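Local structure of lipoprotein (Colwellia psychrerythraea, 3O0Y) at residues S66-Y71 with D175-T180; G318-I323 with G496-E501; F503-L508 with G555-M560. The protein is of unknown function but, as a putative lipoprotein of the peptidase MA clan, may be a membrane-tethered enzyme related to zinc metallopeptidases. One frame throughout, in Å; residues are numbered along the deposited sequence.

The three contacts form a series along the chain, none nesting within or crossing another. From the N terminus, interaction 1 comes first: it closes a largely helical excursion of 103 residues by bringing the loop before helix 73-92 onto helix 174-190. Interaction 2 then spans 172 residues, including the small three-stranded sheet, and sets helix 302-326 against helix 491-515. Interaction 3 begins further along that same helix 491-515 and returns after 46 residues at the start of helix 555-574. Interactions 2 and 3 touch through the Glu-501 to Lys-557 salt bridge, whereas interaction 1 lies across the centre of the molecule, its centre about 47 Å from that of interaction 2.

Interaction 1 of 3, residues S66-Y71 with D175-T180; sequences SDMEFY and DKLAAT
Phe-70 and Tyr-71, in the irregular segment just before helix 73-92, dock on Lys-176, Leu-177 and Thr-180 of helix 174-190, a mostly buried loop-on-helix contact that combines one hydrogen bond, a cation-pi pair and apolar packing. The polar link runs from the backbone N of Tyr-71 to Thr-180 OG1, 3.0 Å long and nearly straight at 165°. Thr-180 holds OG1 between its backbone N and carbonyl carbon (chi1 61°), a rotation that turns the hydroxyl to the loop and leaves CG2 near Phe-70 CB. Lys-176 reaches out with an extended chain and passes across the Phe-70 ring at about a right angle to that side chain. Its CG meets Phe-70 CE1 at 3.5 Å; further out, CE sits 3.9 Å from the ring centroid and only 4° off the normal, a CH-pi contact over the middle of the face. Lys-176 NZ ends 4.4 Å from the same centroid, a cation-pi contact that keeps the charge above the ring, on a lysine that is itself exposed. On the opposite face the carbonyl carbon of Met-68 lies nearer the ring's margin than its centre. Leu-177 works deeper down: CD2 meets Met-68 SD at 4.1 Å, while CD1 lies at the edge of the Tyr-71 ring, in its plane, and presses on the buried carbonyl oxygen Glu-69 O, which has no polar partner. Tyr-71 is steadied within the loop by its OH, which bonds at 2.6 Å to Glu-69 OE1 from above the carboxylate plane. Around the contact, Leu-145 and Ile-148 of helix 144-154 pack on Leu-177, Arg-170 of helix 161-172 bonds to the carbonyl oxygen of Asp-67, and Asn-75 of helix 73-92 touches Phe-70.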
loop_
_atom_site.group_PDB
_atom_site.type_symbol
_atom_site.label_atom_id
_atom_site.label_comp_id
_atom_site.label_asym_id
_atom_site.label_seq_id
_atom_site.Cartn_x
_atom_site.Cartn_y
_atom_site.Cartn_z
ATOM N N SER A 66 -4.163 2.119 23.993
ATOM C CA SER A 66 -3.714 0.808 24.407
ATOM C C SER A 66 -4.678 -0.284 24.020
ATOM O O SER A 66 -4.601 -1.394 24.533
ATOM C CB SER A 66 -3.473 0.774 25.908
ATOM O OG SER A 66 -4.641 1.003 26.638
ATOM N N ASP A 67 -5.531 -0.007 23.054
ATOM C CA ASP A 67 -6.438 -1.037 22.574
ATOM C C ASP A 67 -5.765 -1.917 21.520
ATOM O O ASP A 67 -4.824 -1.517 20.804
ATOM C CB ASP A 67 -7.700 -0.420 21.968
ATOM C CG ASP A 67 -8.678 0.159 23.025
ATOM O OD1 ASP A 67 -8.350 0.228 24.241
ATOM O OD2 ASP A 67 -9.797 0.559 22.611
ATOM N N MET A 68 -6.309 -3.113 21.408
ATOM C CA MET A 68 -5.884 -4.093 20.461
ATOM C C MET A 68 -7.027 -4.319 19.442
ATOM O O MET A 68 -8.203 -3.966 19.705
ATOM C CB MET A 68 -5.538 -5.421 21.185
ATOM C CG MET A 68 -4.930 -6.534 20.274
ATOM S SD MET A 68 -3.593 -6.131 19.132
ATOM C CE MET A 68 -2.453 -5.165 20.264
ATOM N N GLU A 69 -6.681 -4.887 18.285
ATOM C CA GLU A 69 -7.658 -5.287 17.282
ATOM C C GLU A 69 -7.971 -6.787 17.467
ATOM O O GLU A 69 -7.080 -7.544 17.778
ATOM C CB GLU A 69 -7.069 -5.080 15.917
ATOM C CG GLU A 69 -6.776 -3.620 15.609
ATOM C CD GLU A 69 -6.025 -3.358 14.287
ATOM O OE1 GLU A 69 -5.593 -4.314 13.571
ATOM O OE2 GLU A 69 -5.808 -2.139 13.978
ATOM N N PHE A 70 -9.228 -7.160 17.255
ATOM C CA PHE A 70 -9.673 -8.531 17.325
ATOM C C PHE A 70 -10.448 -8.899 16.089
ATOM O O PHE A 70 -11.171 -8.076 15.465
ATOM C CB PHE A 70 -10.510 -8.762 18.581
ATOM C CG PHE A 70 -9.799 -8.332 19.850
ATOM C CD1 PHE A 70 -8.645 -8.968 20.264
ATOM C CD2 PHE A 70 -10.255 -7.243 20.562
ATOM C CE1 PHE A 70 -7.965 -8.536 21.425
ATOM C CE2 PHE A 70 -9.596 -6.824 21.708
ATOM C CZ PHE A 70 -8.484 -7.484 22.142
ATOM N N TYR A 71 -10.347 -10.159 15.748
ATOM C CA TYR A 71 -10.708 -10.632 14.416
ATOM C C TYR A 71 -11.628 -11.841 14.446
ATOM O O TYR A 71 -11.672 -12.579 13.483
ATOM C CB TYR A 71 -9.429 -10.979 13.610
ATOM C CG TYR A 71 -8.704 -9.726 13.226
ATOM C CD1 TYR A 71 -9.115 -9.007 12.151
ATOM C CD2 TYR A 71 -7.710 -9.199 14.039
ATOM C CE1 TYR A 71 -8.473 -7.804 11.791
ATOM C CE2 TYR A 71 -7.123 -8.027 13.750
ATOM C CZ TYR A 71 -7.500 -7.316 12.611
ATOM O OH TYR A 71 -6.901 -6.122 12.320
ATOM N N ASP A 175 -2.491 -12.601 23.250
ATOM C CA ASP A 175 -3.184 -13.883 23.362
ATOM C C ASP A 175 -4.586 -13.849 22.738
ATOM O O ASP A 175 -4.960 -14.746 21.971
ATOM C CB ASP A 175 -3.281 -14.405 24.809
ATOM C CG ASP A 175 -3.833 -13.369 25.817
ATOM O OD1 ASP A 175 -3.924 -12.148 25.558
ATOM O OD2 ASP A 175 -4.104 -13.800 26.976
ATOM N N LYS A 176 -5.345 -12.801 23.037
ATOM C CA LYS A 176 -6.667 -12.703 22.449
ATOM C C LYS A 176 -6.538 -12.416 20.966
ATOM O O LYS A 176 -7.336 -12.897 20.198
ATOM C CB LYS A 176 -7.517 -11.634 23.151
ATOM C CG LYS A 176 -8.972 -11.625 22.697
ATOM C CD LYS A 176 -9.883 -10.822 23.649
ATOM C CE LYS A 176 -11.233 -10.507 22.998
ATOM N NZ LYS A 176 -12.019 -9.533 23.816
ATOM N N LEU A 177 -5.587 -11.584 20.568
ATOM C CA LEU A 177 -5.382 -11.334 19.122
ATOM C C LEU A 177 -5.269 -12.676 18.378
ATOM O O LEU A 177 -6.030 -12.969 17.426
ATOM C CB LEU A 177 -4.119 -10.541 18.878
ATOM C CG LEU A 177 -3.703 -10.293 17.450
ATOM C CD1 LEU A 177 -4.827 -9.496 16.702
ATOM C CD2 LEU A 177 -2.326 -9.587 17.429
ATOM N N ALA A 178 -4.337 -13.501 18.851
ATOM C CA ALA A 178 -4.080 -14.821 18.232
ATOM C C ALA A 178 -5.286 -15.733 18.246
ATOM O O ALA A 178 -5.565 -16.335 17.223
ATOM C CB ALA A 178 -2.917 -15.509 18.870
ATOM N N ALA A 179 -6.005 -15.811 19.356
ATOM C CA ALA A 179 -7.160 -16.753 19.436
ATOM C C ALA A 179 -8.254 -16.310 18.472
ATOM O O ALA A 179 -8.820 -17.127 17.797
ATOM C CB ALA A 179 -7.681 -16.849 20.824
ATOM N N THR A 180 -8.465 -14.983 18.307
ATOM C CA THR A 180 -9.550 -14.561 17.441
ATOM C C THR A 180 -9.139 -14.803 15.969
ATOM O O THR A 180 -9.986 -15.155 15.162
ATOM C CB THR A 180 -10.009 -13.119 17.701
ATOM O OG1 THR A 180 -8.920 -12.187 17.469
ATOM C CG2 THR A 180 -10.541 -12.911 19.169
#

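Interaction 2 of 3, residues G318-I323 with G496-E501; sequences GVMNEI and GRLQAE
Met-320 and Leu-498 both place CG beside the backbone N and anti to the carbonyl carbon (chi1 about -70° in both), and with both CB atoms directed at the partner helix the two side chains run alongside one another, pointing opposite ways. Their meeting point is Met-320 CG against Leu-498 CB, 3.5 Å apart. Beyond the sulfur the methionine bends (chi3 77°), which lays CE against the backbone of helix 491-515, 3.7 Å from the N of Gln-499, and also brings it near the CB of that residue. The polar end of Gln-499 leads elsewhere, its NE2 bonding to the carbonyl oxygen of Thr-532. Leu-498 uses its other end on two branched residues one turn apart: CD1 touches Val-319 CG1 at 3.9 Å and presses on Ile-323 CD1 at 3.4 Å, closer than methyl groups usually stand. One leucine thus fills the space between three side chains, and no hydrogen bond joins the segments. Its second methyl, CD2, serves its own helix by resting 3.7 Å above the guanidinium plane of Arg-497, to one side of its centre; NH1 of that arginine in turn holds a bound Tris molecule, probably carried over from crystallisation. Val-334 and Met-338 of helix 334-342 also pack on Met-320, extending the apolar seam, and Glu-501 adds a salt bridge to Arg-315. With short-segment axes 10.2 Å apart and running at 161°, this is a nearly antiparallel helix pair, its apolar side chains joining helix 302-326 to helix 491-515 in this mostly helical chain.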
loop_
_atom_site.group_PDB
_atom_site.type_symbol
_atom_site.label_atom_id
_atom_site.label_comp_id
_atom_site.label_asym_id
_atom_site.label_seq_id
_atom_site.Cartn_x
_atom_site.Cartn_y
_atom_site.Cartn_z
ATOM N N GLY A 318 8.704 -2.082 -27.043
ATOM C CA GLY A 318 9.108 -1.512 -28.329
ATOM C C GLY A 318 9.794 -0.175 -28.221
ATOM O O GLY A 318 10.811 0.080 -28.866
ATOM N N VAL A 319 9.320 0.637 -27.294
ATOM C CA VAL A 319 9.976 1.903 -27.005
ATOM C C VAL A 319 11.376 1.683 -26.426
ATOM O O VAL A 319 12.350 2.339 -26.822
ATOM C CB VAL A 319 9.111 2.816 -26.046
ATOM C CG1 VAL A 319 9.900 4.051 -25.662
ATOM C CG2 VAL A 319 7.774 3.184 -26.736
ATOM N N MET A 320 11.458 0.897 -25.384
ATOM C CA MET A 320 12.741 0.566 -24.755
ATOM C C MET A 320 13.730 0.006 -25.781
ATOM O O MET A 320 14.882 0.355 -25.757
ATOM C CB MET A 320 12.510 -0.463 -23.634
ATOM C CG MET A 320 11.778 0.100 -22.424
ATOM S SD MET A 320 11.347 -1.168 -21.115
ATOM C CE MET A 320 13.033 -1.327 -20.380
ATOM N N ASN A 321 13.283 -0.900 -26.674
ATOM C CA ASN A 321 14.180 -1.386 -27.758
ATOM C C ASN A 321 14.828 -0.263 -28.549
ATOM O O ASN A 321 16.038 -0.293 -28.862
ATOM C CB ASN A 321 13.441 -2.395 -28.624
ATOM C CG ASN A 321 14.293 -2.908 -29.753
ATOM O OD1 ASN A 321 15.272 -3.632 -29.533
ATOM N ND2 ASN A 321 13.845 -2.644 -30.997
ATOM N N GLU A 322 14.065 0.767 -28.911
ATOM C CA GLU A 322 14.626 1.853 -29.670
ATOM C C GLU A 322 15.725 2.638 -28.944
ATOM O O GLU A 322 16.769 2.993 -29.504
ATOM C CB GLU A 322 13.573 2.877 -30.082
ATOM C CG GLU A 322 12.536 2.355 -31.013
ATOM C CD GLU A 322 13.010 1.884 -32.341
ATOM O OE1 GLU A 322 14.097 2.272 -32.807
ATOM O OE2 GLU A 322 12.215 1.149 -32.972
ATOM N N ILE A 323 15.475 2.882 -27.675
ATOM C CA ILE A 323 16.450 3.587 -26.871
ATOM C C ILE A 323 17.696 2.736 -26.707
ATOM O O ILE A 323 18.810 3.250 -26.796
ATOM C CB ILE A 323 15.805 4.020 -25.544
ATOM C CG1 ILE A 323 14.625 4.963 -25.784
ATOM C CG2 ILE A 323 16.818 4.528 -24.509
ATOM C CD1 ILE A 323 13.738 5.123 -24.559
ATOM N N GLY A 496 15.288 2.918 -17.024
ATOM C CA GLY A 496 14.804 2.486 -15.728
ATOM C C GLY A 496 13.326 2.890 -15.466
ATOM O O GLY A 496 12.543 2.078 -14.934
ATOM N N ARG A 497 12.958 4.111 -15.852
ATOM C CA ARG A 497 11.595 4.531 -15.788
ATOM C C ARG A 497 10.696 3.657 -16.632
ATOM O O ARG A 497 9.664 3.187 -16.138
ATOM C CB ARG A 497 11.406 5.956 -16.250
ATOM C CG ARG A 497 10.003 6.417 -16.397
ATOM C CD ARG A 497 10.008 7.838 -17.024
ATOM N NE ARG A 497 10.383 7.827 -18.427
ATOM C CZ ARG A 497 9.543 7.793 -19.472
ATOM N NH1 ARG A 497 8.276 7.708 -19.322
ATOM N NH2 ARG A 497 9.982 7.996 -20.704
ATOM N N LEU A 498 11.137 3.391 -17.863
ATOM C CA LEU A 498 10.301 2.590 -18.772
ATOM C C LEU A 498 10.244 1.137 -18.278
ATOM O O LEU A 498 9.182 0.518 -18.387
ATOM C CB LEU A 498 10.820 2.687 -20.204
ATOM C CG LEU A 498 10.615 4.081 -20.825
ATOM C CD1 LEU A 498 11.541 4.189 -22.073
ATOM C CD2 LEU A 498 9.162 4.231 -21.188
ATOM N N GLN A 499 11.339 0.596 -17.695
ATOM C CA GLN A 499 11.320 -0.721 -17.104
ATOM C C GLN A 499 10.294 -0.837 -15.985
ATOM O O GLN A 499 9.591 -1.849 -15.896
ATOM C CB GLN A 499 12.649 -1.089 -16.536
ATOM C CG GLN A 499 12.741 -2.485 -16.022
ATOM C CD GLN A 499 14.142 -2.781 -15.456
ATOM O OE1 GLN A 499 14.767 -1.893 -14.826
ATOM N NE2 GLN A 499 14.601 -4.040 -15.618
ATOM N N ALA A 500 10.206 0.184 -15.177
ATOM C CA ALA A 500 9.228 0.238 -14.038
ATOM C C ALA A 500 7.791 0.312 -14.619
ATOM O O ALA A 500 6.885 -0.297 -14.094
ATOM C CB ALA A 500 9.547 1.408 -13.129
ATOM N N GLU A 501 7.600 1.020 -15.734
ATOM C CA GLU A 501 6.272 1.104 -16.383
ATOM C C GLU A 501 5.865 -0.257 -16.961
ATOM O O GLU A 501 4.729 -0.745 -16.785
ATOM C CB GLU A 501 6.268 2.183 -17.430
ATOM C CG GLU A 501 4.833 2.460 -17.918
ATOM C CD GLU A 501 4.754 3.351 -19.133
ATOM O OE1 GLU A 501 5.755 4.044 -19.477
ATOM O OE2 GLU A 501 3.615 3.454 -19.689
#

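Interaction 3 of 3, residues F503-L508 with G555-M560; sequences FRAVRL and GYKLGM. With SO4 (sulfate ion), chain D.
Sulfate oxygen O1 is gripped by two arginines of helix 491-515: Arg-504 NH2 donates to it over 2.7 Å and Arg-507 NH1 over 3.0 Å, the second bond nearly straight at 165°. Arg-507 NH2 holds the neighbouring oxygen O4, so its guanidinium meets the anion with its edge. From helix 555-574 Tyr-556 OH donates to O3 at 2.7 Å, and accepts a bond from Gln-552. The tyrosine also backs the arginine: Arg-507 NH1 sits 3.2 Å above the centre of the ring, and the two planes are tilted 55° apart in a cation-pi pair. Arg-504, bent at chi2, passes obliquely by the same residue, its CG 3.5 Å from Tyr-556 CB. A phenylalanine in place of Tyr-556 would probably leave sulfate O3 without this donor and Gln-552 NE2 without this acceptor. Second-shell bonds fix Arg-507 further, Tyr-546 at NE and Glu-542 at NH2, while Arg-545 adds a third arginine to the sulfate. Away from the anion, a water bridges the carbonyl oxygen of Arg-504 to the N of Lys-557. The aliphatic part of Lys-557 packs on Leu-508, with Lys-557 CB 3.8 Å from Leu-508 CD1. Its NZ leaves for salt bridges with Glu-501 and Glu-312. The helix segments cross steeply, at 104°, and their side chains form an anion-binding pocket; the sulfate itself probably came from the crystallisation liquor, but three arginines and a tyrosine converging on it are consistent with a site for a negatively charged ligand group.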
loop_
_atom_site.group_PDB
_atom_site.type_symbol
_atom_site.label_atom_id
_atom_site.label_comp_id
_atom_site.label_asym_id
_atom_site.label_seq_id
_atom_site.Cartn_x
_atom_site.Cartn_y
_atom_site.Cartn_z
ATOM N N PHE A 503 6.999 -3.038 -15.914
ATOM C CA PHE A 503 6.734 -3.961 -14.816
ATOM C C PHE A 503 5.254 -3.888 -14.441
ATOM O O PHE A 503 4.630 -4.911 -14.155
ATOM C CB PHE A 503 7.660 -3.585 -13.646
ATOM C CG PHE A 503 7.734 -4.623 -12.590
ATOM C CD1 PHE A 503 8.646 -5.633 -12.698
ATOM C CD2 PHE A 503 6.871 -4.607 -11.531
ATOM C CE1 PHE A 503 8.734 -6.665 -11.701
ATOM C CE2 PHE A 503 6.939 -5.620 -10.531
ATOM C CZ PHE A 503 7.880 -6.627 -10.623
ATOM N N ARG A 504 4.706 -2.686 -14.423
ATOM C CA ARG A 504 3.340 -2.503 -14.047
ATOM C C ARG A 504 2.345 -2.948 -15.149
ATOM O O ARG A 504 1.237 -3.358 -14.846
ATOM C CB ARG A 504 3.074 -1.097 -13.566
ATOM C CG ARG A 504 3.408 -0.915 -12.117
ATOM C CD ARG A 504 4.543 -0.110 -11.912
ATOM N NE ARG A 504 5.071 -0.136 -10.527
ATOM C CZ ARG A 504 6.291 -0.460 -10.234
ATOM N NH1 ARG A 504 7.122 -0.912 -11.202
ATOM N NH2 ARG A 504 6.674 -0.422 -8.958
ATOM N N ALA A 505 2.752 -2.928 -16.407
ATOM C CA ALA A 505 1.971 -3.522 -17.482
ATOM C C ALA A 505 1.977 -5.047 -17.332
ATOM O O ALA A 505 0.913 -5.708 -17.455
ATOM C CB ALA A 505 2.545 -3.049 -18.818
ATOM N N VAL A 506 3.143 -5.611 -17.053
ATOM C CA VAL A 506 3.219 -7.053 -16.766
ATOM C C VAL A 506 2.270 -7.461 -15.658
ATOM O O VAL A 506 1.665 -8.558 -15.716
ATOM C CB VAL A 506 4.680 -7.510 -16.507
ATOM C CG1 VAL A 506 4.767 -8.950 -15.981
ATOM C CG2 VAL A 506 5.495 -7.388 -17.831
ATOM N N ARG A 507 2.137 -6.617 -14.612
ATOM C CA ARG A 507 1.209 -6.864 -13.534
ATOM C C ARG A 507 -0.210 -7.093 -14.017
ATOM O O ARG A 507 -0.882 -7.990 -13.518
ATOM C CB ARG A 507 1.239 -5.737 -12.506
ATOM C CG ARG A 507 2.397 -5.807 -11.598
ATOM C CD ARG A 507 2.365 -4.716 -10.519
ATOM N NE ARG A 507 3.353 -4.954 -9.479
ATOM C CZ ARG A 507 3.816 -4.013 -8.645
ATOM N NH1 ARG A 507 3.324 -2.775 -8.665
ATOM N NH2 ARG A 507 4.765 -4.326 -7.756
ATOM N N LEU A 508 -0.665 -6.355 -15.008
ATOM C CA LEU A 508 -2.030 -6.587 -15.572
ATOM C C LEU A 508 -2.147 -8.004 -16.148
ATOM O O LEU A 508 -3.168 -8.740 -15.993
ATOM C CB LEU A 508 -2.327 -5.581 -16.684
ATOM C CG LEU A 508 -2.431 -4.107 -16.256
ATOM C CD1 LEU A 508 -2.928 -3.384 -17.528
ATOM C CD2 LEU A 508 -3.412 -3.907 -15.060
ATOM N N GLY A 555 -4.226 -1.804 -10.073
ATOM C CA GLY A 555 -4.474 -0.392 -9.880
ATOM C C GLY A 555 -3.523 0.508 -10.568
ATOM O O GLY A 555 -3.876 1.640 -11.029
ATOM N N TYR A 556 -2.298 0.024 -10.647
ATOM C CA TYR A 556 -1.157 0.839 -11.094
ATOM C C TYR A 556 -1.412 1.274 -12.539
ATOM O O TYR A 556 -1.486 2.478 -12.850
ATOM C CB TYR A 556 0.164 0.035 -11.037
ATOM C CG TYR A 556 0.543 -0.387 -9.662
ATOM C CD1 TYR A 556 1.431 0.374 -8.915
ATOM C CD2 TYR A 556 -0.051 -1.503 -9.043
ATOM C CE1 TYR A 556 1.682 0.067 -7.638
ATOM C CE2 TYR A 556 0.243 -1.818 -7.758
ATOM C CZ TYR A 556 1.050 -1.012 -7.027
ATOM O OH TYR A 556 1.337 -1.333 -5.727
ATOM N N LYS A 557 -1.496 0.317 -13.456
ATOM C CA LYS A 557 -1.708 0.677 -14.849
ATOM C C LYS A 557 -3.141 1.151 -15.108
ATOM O O LYS A 557 -3.338 1.999 -15.949
ATOM C CB LYS A 557 -1.294 -0.437 -15.811
ATOM C CG LYS A 557 0.087 -0.248 -16.311
ATOM C CD LYS A 557 0.033 0.847 -17.402
ATOM C CE LYS A 557 1.364 1.336 -17.834
ATOM N NZ LYS A 557 1.274 2.365 -19.004
ATOM N N LEU A 558 -4.174 0.509 -14.566
ATOM C CA LEU A 558 -5.536 0.959 -14.914
ATOM C C LEU A 558 -5.744 2.435 -14.467
ATOM O O LEU A 558 -6.332 3.246 -15.181
ATOM C CB LEU A 558 -6.577 0.030 -14.337
ATOM C CG LEU A 558 -6.561 -1.360 -14.931
ATOM C CD1 LEU A 558 -7.628 -2.245 -14.256
ATOM C CD2 LEU A 558 -6.659 -1.329 -16.453
ATOM N N GLY A 559 -5.211 2.801 -13.294
ATOM C CA GLY A 559 -5.345 4.119 -12.833
ATOM C C GLY A 559 -4.518 5.081 -13.690
ATOM O O GLY A 559 -5.004 6.164 -14.023
ATOM N N MET A 560 -3.280 4.726 -14.030
ATOM C CA MET A 560 -2.439 5.560 -14.842
ATOM C C MET A 560 -3.077 5.827 -16.226
ATOM O O MET A 560 -3.106 6.987 -16.691
ATOM C CB MET A 560 -1.006 4.992 -14.953
ATOM C CG MET A 560 -0.039 5.908 -15.707
ATOM S SD MET A 560 1.352 4.922 -16.602
ATOM C CE MET A 560 2.422 6.314 -17.153
HETATM S S SO4 D . 4.864 -1.095 -5.622
HETATM O O1 SO4 D . 4.812 -0.721 -7.061
HETATM O O2 SO4 D . 6.022 -0.495 -5.047
HETATM O O3 SO4 D . 3.716 -0.558 -4.852
HETATM O O4 SO4 D . 4.735 -2.520 -5.466
HETATM O O HOH W 1 -0.797 -2.483 -13.134
#